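Local coordinates for cystatin (Fasciola hepatica, PDB 6I1M), which probably inhibits papain-like cysteine proteases, as a secreted stefin (type 1 cystatin) of the liver fluke, at residues V33-L38 with G60-G65. Sequence-based numbering, arbitrary orientation.
Unlike the reference sequence in segment 33-38: Val33 (reference Glu).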
ATOM      1  N   VAL A  33      10.854   9.581  -6.999  1.00 25.30           N
ATOM      2  CA  VAL A  33      12.331   9.467  -7.132  1.00 26.22           C
ATOM      3  C   VAL A  33      12.856   8.558  -6.015  1.00 24.35           C
ATOM      4  O   VAL A  33      12.136   8.310  -5.019  1.00 22.91           O
ATOM      5  CB  VAL A  33      13.006  10.854  -7.139  1.00 28.83           C
ATOM      6  CG1 VAL A  33      12.603  11.654  -8.370  1.00 28.00           C
ATOM      7  CG2 VAL A  33      12.735  11.626  -5.857  1.00 27.21           C
ATOM      8  N   SER A  34      14.077   8.062  -6.188  1.00 26.63           N
ATOM      9  CA  SER A  34      14.672   6.995  -5.349  1.00 29.97           C
ATOM     10  C   SER A  34      14.832   7.485  -3.904  1.00 31.07           C
ATOM     11  O   SER A  34      14.755   6.630  -2.989  1.00 35.00           O
ATOM     12  CB  SER A  34      15.976   6.517  -5.936  1.00 31.51           C
ATOM     13  OG  SER A  34      16.895   7.587  -6.025  1.00 30.75           O
ATOM     14  N   SER A  35      14.958   8.803  -3.708  1.00 30.85           N
ATOM     15  CA  SER A  35      15.166   9.471  -2.389  1.00 29.71           C
ATOM     16  C   SER A  35      13.864   9.632  -1.568  1.00 28.71           C
ATOM     17  O   SER A  35      13.930  10.144  -0.418  1.00 27.87           O
ATOM     18  CB  SER A  35      15.801  10.813  -2.636  1.00 29.97           C
ATOM     19  OG  SER A  35      14.803  11.787  -2.959  1.00 33.34           O
ATOM     20  N   CYS A  36      12.707   9.249  -2.136  0.50 24.74           N
ATOM     21  CA  CYS A  36      11.349   9.461  -1.556  0.50 23.00           C
ATOM     22  C   CYS A  36      11.251   8.887  -0.135  0.50 21.75           C
ATOM     23  O   CYS A  36      11.495   7.676   0.030  0.50 21.84           O
ATOM     24  CB  CYS A  36      10.273   8.810  -2.417  0.50 21.86           C
ATOM     25  SG  CYS A  36       8.592   9.025  -1.762  0.50 21.48           S
ATOM     26  N   GLU A  37      10.866   9.715   0.843  1.00 21.93           N
ATOM     27  CA  GLU A  37      10.441   9.272   2.196  1.00 22.60           C
ATOM     28  C   GLU A  37       8.948   9.002   2.106  1.00 23.14           C
ATOM     29  O   GLU A  37       8.188   9.962   1.989  1.00 24.33           O
ATOM     30  CB  GLU A  37      10.754  10.299   3.288  1.00 25.27           C
ATOM     31  CG  GLU A  37      12.248  10.478   3.477  1.00 27.10           C
ATOM     32  CD  GLU A  37      12.682  11.378   4.629  1.00 30.42           C
ATOM     33  OE1 GLU A  37      11.837  11.676   5.545  1.00 30.23           O
ATOM     34  OE2 GLU A  37      13.865  11.759   4.623  1.00 33.51           O
ATOM     35  N   LEU A  38       8.569   7.732   2.097  1.00 19.63           N
ATOM     36  CA  LEU A  38       7.155   7.339   1.943  1.00 20.88           C
ATOM     37  C   LEU A  38       6.592   6.893   3.291  1.00 21.01           C
ATOM     38  O   LEU A  38       7.186   5.999   3.939  1.00 22.19           O
ATOM     39  CB  LEU A  38       7.078   6.202   0.933  1.00 22.91           C
ATOM     40  CG  LEU A  38       5.653   5.814   0.557  1.00 24.82           C
ATOM     41  CD1 LEU A  38       5.076   6.819  -0.435  1.00 27.88           C
ATOM     42  CD2 LEU A  38       5.637   4.398   0.006  1.00 26.03           C
ATOM     43  N   GLY A  60       7.278  12.510   1.102  1.00 24.84           N
ATOM     44  CA  GLY A  60       7.971  13.605   1.792  1.00 26.17           C
ATOM     45  C   GLY A  60       8.355  14.692   0.814  1.00 26.74           C
ATOM     46  O   GLY A  60       7.709  14.820  -0.238  1.00 23.11           O
ATOM     47  N   ALA A  61       9.376  15.471   1.161  1.00 24.71           N
ATOM     48  CA  ALA A  61       9.676  16.749   0.483  1.00 25.32           C
ATOM     49  C   ALA A  61       9.971  16.508  -1.009  1.00 25.29           C
ATOM     50  O   ALA A  61       9.527  17.349  -1.835  1.00 25.58           O
ATOM     51  CB  ALA A  61      10.801  17.446   1.218  1.00 23.97           C
ATOM     52  N   THR A  62      10.683  15.422  -1.359  1.00 26.72           N
ATOM     53  CA  THR A  62      11.085  15.115  -2.764  1.00 25.43           C
ATOM     54  C   THR A  62      10.002  14.321  -3.512  1.00 24.73           C
ATOM     55  O   THR A  62      10.187  14.092  -4.692  1.00 25.94           O
ATOM     56  CB  THR A  62      12.457  14.425  -2.856  1.00 26.15           C
ATOM     57  OG1 THR A  62      12.360  13.138  -2.257  1.00 29.68           O
ATOM     58  CG2 THR A  62      13.544  15.230  -2.190  1.00 25.19           C
ATOM     59  N   CYS A  63       8.887  13.963  -2.864  0.50 23.40           N
ATOM     60  CA  CYS A  63       7.778  13.194  -3.508  0.50 23.20           C
ATOM     61  C   CYS A  63       6.426  13.602  -2.922  0.50 23.39           C
ATOM     62  O   CYS A  63       5.628  12.752  -2.551  0.50 24.25           O
ATOM     63  CB  CYS A  63       8.002  11.682  -3.391  0.50 22.47           C
ATOM     64  SG  CYS A  63       8.486  11.094  -1.740  0.50 18.39           S
ATOM     65  N   PRO A  64       6.088  14.910  -2.864  1.00 24.79           N
ATOM     66  CA  PRO A  64       4.844  15.322  -2.247  1.00 24.02           C
ATOM     67  C   PRO A  64       3.651  14.744  -3.027  1.00 25.11           C
ATOM     68  O   PRO A  64       3.680  14.636  -4.246  1.00 27.16           O
ATOM     69  CB  PRO A  64       4.916  16.845  -2.351  1.00 26.75           C
ATOM     70  CG  PRO A  64       5.826  17.090  -3.538  1.00 24.98           C
ATOM     71  CD  PRO A  64       6.877  16.028  -3.398  1.00 26.58           C
ATOM     72  N   GLY A  65       2.635  14.354  -2.293  1.00 26.37           N
ATOM     73  CA  GLY A  65       1.388  13.833  -2.857  1.00 27.02           C
ATOM     74  C   GLY A  65       1.040  12.564  -2.126  1.00 28.27           C
ATOM     75  O   GLY A  65       1.905  12.055  -1.361  1.00 26.31           O
TER
HETATM   76  O   HOH W   1       9.405  12.211  -6.554  1.00 33.70           O
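The disulfide between Cys36 and Cys63 makes this contact a covalent cross-link between two loops at one end of the antiparallel sheet of the cystatin fold. It ties the connection from helix 12-28 to strand 38-47, which segment 33-38 ends, to the loop joining strands 50-59 and 66-74, which holds segment 60-65. Each loop contains a type I beta turn with its cysteine in the fourth position: Val33 to Cys36, closed by Cys36 N to Val33 O at 3.1 Å, and Gly60 to Cys63, closed by Cys63 N to Gly60 O at 3.0 Å. Both half-cystines are buried, and Cys36 also touches Leu23 of helix 12-28, which places the bridge against the helix as well as between the loops. In one of the two modelled conformers of the cysteines, Cys36 holds SG anti to its backbone N (chi1 180°) and so extends the sulfur across to Cys63, whose CB points back toward segment 33-38.

Polar links accompany the bridge. Toward the sheet, Gly60 N donates to Glu37 O over 2.8 Å, but the angle at the hydrogen is 123°, so the bond is weak; it is in line with the hairpin register of strands 38-47 and 50-59, just past where 50-59 ends. Toward the Val33 turn, the hydroxyls of Ser35 and Thr62 meet, OG to OG1, at 2.9 Å, and either may be the donor. Val33 crosses Thr62 at about a right angle, its CG2 lying 3.7 Å from Thr62 O. That same carbonyl accepts from a water at 2.8 Å, which in turn accepts from Val33 N, a one-water bridge between the backbones. In the same conformer, SG of Cys36 and SG of Cys63 are 2.1 Å apart, with a near-perpendicular disulfide torsion of 84°.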